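Local coordinates for protein mandelate racemase / muconate lactonizing enzyme (Burkholderia pseudomallei, PDB 2POD) that is of unverified function but belongs to the mandelate racemase and muconate lactonizing enzyme branch of the enolase superfamily and may act as a lyase, at residues 319-324 and 344-349; 9-14 and 394-399. All coordinates share one frame; numbering follows the deposited sequence.

Contact 1. Residues 319-324 and 344-349; sequences VAPHDC and LVQESV
Leu344 N donates to Val319 O at 2.9 Å, the shortest sound polar bond across two segments that run parallel but meet sparingly through their backbones. Beyond it, Ala320 CB touches Val345 CG2 at 4.0 Å, and the Pro321 ring sets its CD 3.4 Å from Val345 O.

Farther along, Glu347 lies alongside His322. Glu347 OE1 approaches His322 CD2 at 3.0 Å, at the ring edge and near its plane, while the carboxylate itself is turned 74° from the ring. The glutamate gets there as an extended chain, CG opposite the backbone N (chi1 -176°), which directs it at the other segment. Glu347 OE2 is hydrogen-bonded to Thr122 OG1 and packs on Cys324 CB at 3.4 Å; Glu347 OE1 has a weak hydrogen bond to Tyr120 and a long, weak ion pair with Lys176. His322 ND1 is hydrogen-bonded to Asp295 OD2. At the far end Cys324 SG rests at 3.7 Å on Val349 CG2, on the N-cap residue of the helix that follows.

These are the seventh and eighth strands of the modified TIM barrel, joined by a beta-alpha-beta crossover through helix 327-339. Their C-terminal ends carry His322 and Glu347, and Asp295, at the end of the neighbouring strand 289-294, completes the His-Asp pair, an arrangement consistent with the active site of mandelate racemase-like enzymes.

Contact 2. Residues 9-14 and 394-399; sequences ETLRPE and IAVRNT
Thr10 and Arg397, like Arg12 and Ala395, are hydrogen-bonded antiparallel pairs, and their four backbone bonds zip strand 9-13 to strand 394-399. The shortest pair joins Arg12 and Ala395, with Arg12 N to Ala395 O and Ala395 N to Arg12 O both 2.9 Å.

The tight apolar part is where Leu11, Pro13 and Ile394 meet. Ile394 divides its branches between two neighbours: CG2 meets Leu11 CB at 3.7 Å, and CG1 reaches Pro13 CB at 3.9 Å. The split follows from its first torsion (chi1 -70°), which sets CG1 beside the backbone N and CG2 beside the carbonyl carbon. Toward Asn398 the same face opens to solvent. Leu11 CD2 lies alongside Val396 CG1 at 3.8 Å, but Val396 is largely in solvent, as is Asn398, whose ND2 lies 3.4 Å from Glu9 CG and is hydrogen-bonded to Glu7 OE1.

On the other face, Ala395 CB sits over one face of the Arg12 guanidinium, offset toward its rim, and Arg12 NE makes a salt bridge to Glu44. Thr10 OG1 touches Arg397 CB at 3.5 Å and hydrogen-bonds Glu44 and His48, whereas the exposed Arg397 chain leads off from the contact.

Strand 394-399 is an outermost strand of the chain's four-stranded antiparallel sheet, with strand 19-26 beyond strand 9-13, helix 388-391 on the Leu11 face and helix 40-55 on the Thr10 face.

How the contacts relate
Contacts 1 and 2 belong to the two parts of the enolase-superfamily architecture and do not touch: their centres are 27 Å apart and their nearest atoms about 14 Å. Contact 1 lies deep in the barrel, its centre about 6 Å from that of the chain, and brings the His322 side chain to about 3 Å from a sodium ion held by Glu220, Glu246 and Glu272. Contact 2 lies about 22 Å from the chain centre, in the antiparallel sheet of the N-terminal domain. Along the sequence contact 1 lies inside the long loop of chain that contact 2 closes, tying the end of the chain back to its beginning after the barrel is complete.

Contact 1. Residues 319-324 and 344-349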
ATOM      1  N   VAL B 319      -5.885 -23.667  13.623  1.00 42.74           N
ATOM      2  CA  VAL B 319      -6.784 -23.327  14.726  1.00 47.83           C
ATOM      3  C   VAL B 319      -6.458 -24.109  16.007  1.00 46.30           C
ATOM      4  O   VAL B 319      -6.168 -25.310  15.960  1.00 43.58           O
ATOM      5  CB  VAL B 319      -8.282 -23.461  14.306  1.00 51.70           C
ATOM      6  CG1 VAL B 319      -9.223 -23.456  15.508  1.00 54.53           C
ATOM      7  CG2 VAL B 319      -8.651 -22.325  13.382  1.00 50.00           C
ATOM      8  N   ALA B 320      -6.473 -23.403  17.136  1.00 44.95           N
ATOM      9  CA  ALA B 320      -6.454 -24.024  18.453  1.00 44.02           C
ATOM     10  C   ALA B 320      -7.665 -23.555  19.264  1.00 46.89           C
ATOM     11  O   ALA B 320      -7.676 -22.428  19.758  1.00 49.62           O
ATOM     12  CB  ALA B 320      -5.155 -23.684  19.185  1.00 41.06           C
ATOM     13  N   PRO B 321      -8.701 -24.408  19.388  1.00 40.54           N
ATOM     14  CA  PRO B 321      -9.881 -24.060  20.186  1.00 38.75           C
ATOM     15  C   PRO B 321      -9.628 -23.920  21.692  1.00 43.53           C
ATOM     16  O   PRO B 321      -8.902 -24.725  22.288  1.00 46.89           O
ATOM     17  CB  PRO B 321     -10.858 -25.195  19.891  1.00 32.94           C
ATOM     18  CG  PRO B 321     -10.336 -25.822  18.630  1.00 41.10           C
ATOM     19  CD  PRO B 321      -8.857 -25.718  18.740  1.00 37.60           C
ATOM     20  N   HIS B 322     -10.234 -22.886  22.271  1.00 40.87           N
ATOM     21  CA  HIS B 322     -10.104 -22.520  23.676  1.00 47.78           C
ATOM     22  C   HIS B 322     -11.059 -23.351  24.522  1.00 52.71           C
ATOM     23  O   HIS B 322     -12.239 -23.486  24.183  1.00 56.57           O
ATOM     24  CB  HIS B 322     -10.466 -21.034  23.840  1.00 45.89           C
ATOM     25  CG  HIS B 322     -10.210 -20.484  25.208  1.00 43.89           C
ATOM     26  ND1 HIS B 322     -11.167 -19.802  25.929  1.00 47.79           N
ATOM     27  CD2 HIS B 322      -9.101 -20.497  25.981  1.00 39.95           C
ATOM     28  CE1 HIS B 322     -10.657 -19.420  27.086  1.00 38.49           C
ATOM     29  NE2 HIS B 322      -9.404 -19.830  27.142  1.00 42.71           N
ATOM     30  N   ASP B 323     -10.550 -23.904  25.622  1.00 54.52           N
ATOM     31  CA  ASP B 323     -11.400 -24.255  26.759  1.00 58.11           C
ATOM     32  C   ASP B 323     -11.075 -23.404  27.983  1.00 55.64           C
ATOM     33  O   ASP B 323     -11.516 -22.255  28.062  1.00 49.68           O
ATOM     34  CB  ASP B 323     -11.335 -25.754  27.087  1.00 60.46           C
ATOM     35  CG  ASP B 323     -12.130 -26.117  28.347  1.00 76.99           C
ATOM     36  OD1 ASP B 323     -13.316 -25.709  28.468  1.00 70.13           O
ATOM     37  OD2 ASP B 323     -11.544 -26.786  29.227  1.00 86.54           O
ATOM     38  N   CYS B 324     -10.313 -23.977  28.922  1.00 55.56           N
ATOM     39  CA  CYS B 324     -10.223 -23.512  30.318  1.00 57.78           C
ATOM     40  C   CYS B 324     -11.542 -23.103  31.005  1.00 54.77           C
ATOM     41  O   CYS B 324     -11.538 -22.287  31.927  1.00 59.40           O
ATOM     42  CB  CYS B 324      -9.166 -22.405  30.441  1.00 58.21           C
ATOM     43  SG  CYS B 324      -8.455 -22.165  32.092  1.00 70.21           S
ATOM     44  N   LEU B 344      -4.746 -27.811  15.621  1.00 46.39           N
ATOM     45  CA  LEU B 344      -3.350 -27.965  16.061  1.00 47.81           C
ATOM     46  C   LEU B 344      -3.311 -28.707  17.392  1.00 50.06           C
ATOM     47  O   LEU B 344      -2.720 -29.790  17.507  1.00 50.10           O
ATOM     48  CB  LEU B 344      -2.700 -26.587  16.242  1.00 47.27           C
ATOM     49  CG  LEU B 344      -1.202 -26.263  16.086  1.00 47.89           C
ATOM     50  CD1 LEU B 344      -0.845 -25.090  16.999  1.00 32.80           C
ATOM     51  CD2 LEU B 344      -0.225 -27.422  16.279  1.00 41.20           C
ATOM     52  N   VAL B 345      -3.935 -28.092  18.393  1.00 48.50           N
ATOM     53  CA  VAL B 345      -4.041 -28.650  19.731  1.00 51.90           C
ATOM     54  C   VAL B 345      -5.429 -28.346  20.257  1.00 50.26           C
ATOM     55  O   VAL B 345      -6.112 -27.463  19.745  1.00 55.37           O
ATOM     56  CB  VAL B 345      -2.989 -28.062  20.711  1.00 52.29           C
ATOM     57  CG1 VAL B 345      -1.702 -28.867  20.668  1.00 57.39           C
ATOM     58  CG2 VAL B 345      -2.720 -26.586  20.427  1.00 56.36           C
ATOM     59  N   GLN B 346      -5.843 -29.094  21.271  1.00 51.06           N
ATOM     60  CA  GLN B 346      -7.026 -28.761  22.041  1.00 47.04           C
ATOM     61  C   GLN B 346      -6.629 -28.450  23.473  1.00 50.97           C
ATOM     62  O   GLN B 346      -6.123 -29.324  24.181  1.00 56.33           O
ATOM     63  CB  GLN B 346      -8.019 -29.923  22.003  1.00 44.28           C
ATOM     64  CG  GLN B 346      -9.248 -29.711  22.861  1.00 38.89           C
ATOM     65  CD  GLN B 346      -9.985 -28.451  22.496  1.00 43.19           C
ATOM     66  OE1 GLN B 346     -10.127 -27.543  23.312  1.00 53.68           O
ATOM     67  NE2 GLN B 346     -10.452 -28.381  21.260  1.00 46.51           N
ATOM     68  N   GLU B 347      -6.858 -27.205  23.886  1.00 52.08           N
ATOM     69  CA  GLU B 347      -6.739 -26.787  25.291  1.00 52.41           C
ATOM     70  C   GLU B 347      -7.545 -27.689  26.223  1.00 52.06           C
ATOM     71  O   GLU B 347      -8.710 -27.981  25.958  1.00 50.59           O
ATOM     72  CB  GLU B 347      -7.192 -25.332  25.444  1.00 49.44           C
ATOM     73  CG  GLU B 347      -7.030 -24.736  26.840  1.00 51.67           C
ATOM     74  CD  GLU B 347      -6.992 -23.211  26.838  1.00 64.51           C
ATOM     75  OE1 GLU B 347      -6.986 -22.609  25.743  1.00 65.31           O
ATOM     76  OE2 GLU B 347      -6.951 -22.610  27.934  1.00 67.47           O
ATOM     77  N   SER B 348      -6.900 -28.141  27.293  1.00 49.47           N
ATOM     78  CA  SER B 348      -7.593 -28.745  28.424  1.00 49.76           C
ATOM     79  C   SER B 348      -6.887 -28.389  29.730  1.00 52.14           C
ATOM     80  O   SER B 348      -5.703 -28.028  29.732  1.00 52.00           O
ATOM     81  CB  SER B 348      -7.669 -30.263  28.254  1.00 49.98           C
ATOM     82  OG  SER B 348      -6.397 -30.869  28.448  1.00 46.33           O
ATOM     83  N   VAL B 349      -7.625 -28.479  30.835  1.00 51.00           N
ATOM     84  CA  VAL B 349      -7.087 -28.203  32.170  1.00 50.97           C
ATOM     85  C   VAL B 349      -7.317 -29.427  33.062  1.00 51.20           C
ATOM     86  O   VAL B 349      -8.460 -29.790  33.330  1.00 50.33           O
ATOM     87  CB  VAL B 349      -7.761 -26.955  32.803  1.00 50.64           C
ATOM     88  CG1 VAL B 349      -7.096 -26.586  34.121  1.00 54.17           C
ATOM     89  CG2 VAL B 349      -7.693 -25.779  31.859  1.00 52.97           C
TER

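Contact 2. Residues 9-14 and 394-399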
ATOM      1  N   GLU B   9     -34.348 -23.403  28.495  1.00 47.99           N
ATOM      2  CA  GLU B   9     -34.061 -23.346  29.927  1.00 50.69           C
ATOM      3  C   GLU B   9     -32.640 -22.861  30.151  1.00 48.30           C
ATOM      4  O   GLU B   9     -31.716 -23.400  29.559  1.00 50.07           O
ATOM      5  CB  GLU B   9     -34.179 -24.743  30.541  1.00 49.50           C
ATOM      6  CG  GLU B   9     -35.563 -25.139  30.977  1.00 62.36           C
ATOM      7  CD  GLU B   9     -35.549 -26.334  31.917  1.00 72.04           C
ATOM      8  OE1 GLU B   9     -35.808 -26.140  33.125  1.00 63.38           O
ATOM      9  OE2 GLU B   9     -35.270 -27.463  31.449  1.00 68.36           O
ATOM     10  N   THR B  10     -32.457 -21.877  31.026  1.00 48.70           N
ATOM     11  CA  THR B  10     -31.111 -21.531  31.493  1.00 49.97           C
ATOM     12  C   THR B  10     -30.851 -21.999  32.919  1.00 51.24           C
ATOM     13  O   THR B  10     -31.739 -21.958  33.773  1.00 50.13           O
ATOM     14  CB  THR B  10     -30.816 -20.024  31.381  1.00 48.66           C
ATOM     15  OG1 THR B  10     -31.796 -19.289  32.123  1.00 47.38           O
ATOM     16  CG2 THR B  10     -30.832 -19.579  29.918  1.00 54.28           C
ATOM     17  N   LEU B  11     -29.626 -22.454  33.162  1.00 49.08           N
ATOM     18  CA  LEU B  11     -29.240 -22.982  34.456  1.00 49.33           C
ATOM     19  C   LEU B  11     -28.009 -22.229  34.937  1.00 51.79           C
ATOM     20  O   LEU B  11     -26.966 -22.251  34.276  1.00 52.90           O
ATOM     21  CB  LEU B  11     -28.902 -24.479  34.352  1.00 53.77           C
ATOM     22  CG  LEU B  11     -29.765 -25.589  33.728  1.00 55.44           C
ATOM     23  CD1 LEU B  11     -29.400 -26.885  34.421  1.00 57.13           C
ATOM     24  CD2 LEU B  11     -31.272 -25.378  33.814  1.00 61.39           C
ATOM     25  N   ARG B  12     -28.130 -21.570  36.087  1.00 51.91           N
ATOM     26  CA  ARG B  12     -27.006 -20.865  36.700  1.00 52.44           C
ATOM     27  C   ARG B  12     -26.616 -21.462  38.057  1.00 53.01           C
ATOM     28  O   ARG B  12     -27.255 -21.173  39.071  1.00 57.19           O
ATOM     29  CB  ARG B  12     -27.329 -19.383  36.870  1.00 55.28           C
ATOM     30  CG  ARG B  12     -27.311 -18.566  35.593  1.00 57.70           C
ATOM     31  CD  ARG B  12     -27.222 -17.068  35.886  1.00 55.07           C
ATOM     32  NE  ARG B  12     -28.459 -16.540  36.461  1.00 52.73           N
ATOM     33  CZ  ARG B  12     -28.628 -16.236  37.746  1.00 55.16           C
ATOM     34  NH1 ARG B  12     -29.793 -15.767  38.167  1.00 53.12           N
ATOM     35  NH2 ARG B  12     -27.638 -16.399  38.612  1.00 49.32           N
ATOM     36  N   PRO B  13     -25.556 -22.285  38.086  1.00 52.04           N
ATOM     37  CA  PRO B  13     -25.132 -22.842  39.373  1.00 51.96           C
ATOM     38  C   PRO B  13     -24.313 -21.840  40.178  1.00 54.00           C
ATOM     39  O   PRO B  13     -23.329 -21.306  39.666  1.00 55.60           O
ATOM     40  CB  PRO B  13     -24.281 -24.053  38.977  1.00 51.46           C
ATOM     41  CG  PRO B  13     -23.854 -23.809  37.551  1.00 49.31           C
ATOM     42  CD  PRO B  13     -24.701 -22.721  36.963  1.00 49.75           C
ATOM     43  N   GLU B  14     -24.710 -21.571  41.422  1.00 55.40           N
ATOM     44  CA  GLU B  14     -24.000 -20.559  42.217  1.00 55.68           C
ATOM     45  C   GLU B  14     -22.629 -20.967  42.749  1.00 53.55           C
ATOM     46  O   GLU B  14     -21.844 -20.110  43.166  1.00 58.21           O
ATOM     47  CB  GLU B  14     -24.866 -19.924  43.310  1.00 58.72           C
ATOM     48  CG  GLU B  14     -25.853 -20.837  43.995  1.00 62.15           C
ATOM     49  CD  GLU B  14     -26.555 -20.148  45.152  1.00 70.95           C
ATOM     50  OE1 GLU B  14     -27.380 -19.237  44.902  1.00 64.19           O
ATOM     51  OE2 GLU B  14     -26.270 -20.516  46.310  1.00 65.98           O
ATOM     52  N   ILE B 394     -28.961 -24.446  41.829  1.00 58.61           N
ATOM     53  CA  ILE B 394     -29.050 -23.971  40.456  1.00 55.52           C
ATOM     54  C   ILE B 394     -30.245 -23.026  40.289  1.00 56.13           C
ATOM     55  O   ILE B 394     -31.405 -23.419  40.472  1.00 56.47           O
ATOM     56  CB  ILE B 394     -29.104 -25.153  39.442  1.00 55.77           C
ATOM     57  CG1 ILE B 394     -27.750 -25.864  39.380  1.00 58.38           C
ATOM     58  CG2 ILE B 394     -29.483 -24.663  38.042  1.00 60.87           C
ATOM     59  CD1 ILE B 394     -27.774 -27.211  38.672  1.00 55.98           C
ATOM     60  N   ALA B 395     -29.953 -21.776  39.950  1.00 54.63           N
ATOM     61  CA  ALA B 395     -31.001 -20.825  39.611  1.00 58.32           C
ATOM     62  C   ALA B 395     -31.484 -21.074  38.183  1.00 60.53           C
ATOM     63  O   ALA B 395     -30.735 -20.888  37.219  1.00 63.83           O
ATOM     64  CB  ALA B 395     -30.501 -19.398  39.783  1.00 60.45           C
ATOM     65  N   VAL B 396     -32.730 -21.513  38.055  1.00 59.18           N
ATOM     66  CA  VAL B 396     -33.305 -21.811  36.750  1.00 59.58           C
ATOM     67  C   VAL B 396     -34.201 -20.687  36.249  1.00 58.64           C
ATOM     68  O   VAL B 396     -34.788 -19.944  37.035  1.00 61.48           O
ATOM     69  CB  VAL B 396     -34.073 -23.164  36.720  1.00 60.81           C
ATOM     70  CG1 VAL B 396     -33.124 -24.322  36.950  1.00 54.98           C
ATOM     71  CG2 VAL B 396     -35.222 -23.182  37.736  1.00 68.52           C
ATOM     72  N   ARG B 397     -34.283 -20.563  34.931  1.00 57.51           N
ATOM     73  CA  ARG B 397     -35.251 -19.688  34.288  1.00 56.16           C
ATOM     74  C   ARG B 397     -35.726 -20.364  33.004  1.00 55.66           C
ATOM     75  O   ARG B 397     -34.983 -21.123  32.381  1.00 52.65           O
ATOM     76  CB  ARG B 397     -34.628 -18.310  34.015  1.00 57.23           C
ATOM     77  CG  ARG B 397     -35.630 -17.209  33.654  1.00 66.06           C
ATOM     78  CD  ARG B 397     -35.535 -16.014  34.596  1.00 61.58           C
ATOM     79  NE  ARG B 397     -34.564 -15.015  34.152  1.00 59.24           N
ATOM     80  CZ  ARG B 397     -34.822 -14.026  33.296  1.00 56.15           C
ATOM     81  NH1 ARG B 397     -33.860 -13.174  32.971  1.00 65.51           N
ATOM     82  NH2 ARG B 397     -36.028 -13.885  32.759  1.00 43.19           N
ATOM     83  N   ASN B 398     -36.975 -20.098  32.635  1.00 60.07           N
ATOM     84  CA  ASN B 398     -37.683 -20.862  31.617  1.00 63.19           C
ATOM     85  C   ASN B 398     -38.451 -19.919  30.698  1.00 64.16           C
ATOM     86  O   ASN B 398     -38.998 -18.911  31.141  1.00 64.52           O
ATOM     87  CB  ASN B 398     -38.653 -21.846  32.290  1.00 66.17           C
ATOM     88  CG  ASN B 398     -39.232 -22.867  31.320  1.00 70.97           C
ATOM     89  OD1 ASN B 398     -40.136 -22.562  30.538  1.00 75.24           O
ATOM     90  ND2 ASN B 398     -38.724 -24.092  31.383  1.00 67.70           N
ATOM     91  N   THR B 399     -38.487 -20.260  29.417  1.00 67.38           N
ATOM     92  CA  THR B 399     -39.349 -19.586  28.455  1.00 73.39           C
ATOM     93  C   THR B 399     -39.912 -20.621  27.483  1.00 75.34           C
ATOM     94  O   THR B 399     -39.213 -21.565  27.110  1.00 76.29           O
ATOM     95  CB  THR B 399     -38.574 -18.477  27.706  1.00 76.23           C
ATOM     96  OG1 THR B 399     -39.360 -17.963  26.621  1.00 78.06           O
ATOM     97  CG2 THR B 399     -37.249 -19.014  27.180  1.00 79.31           C
TER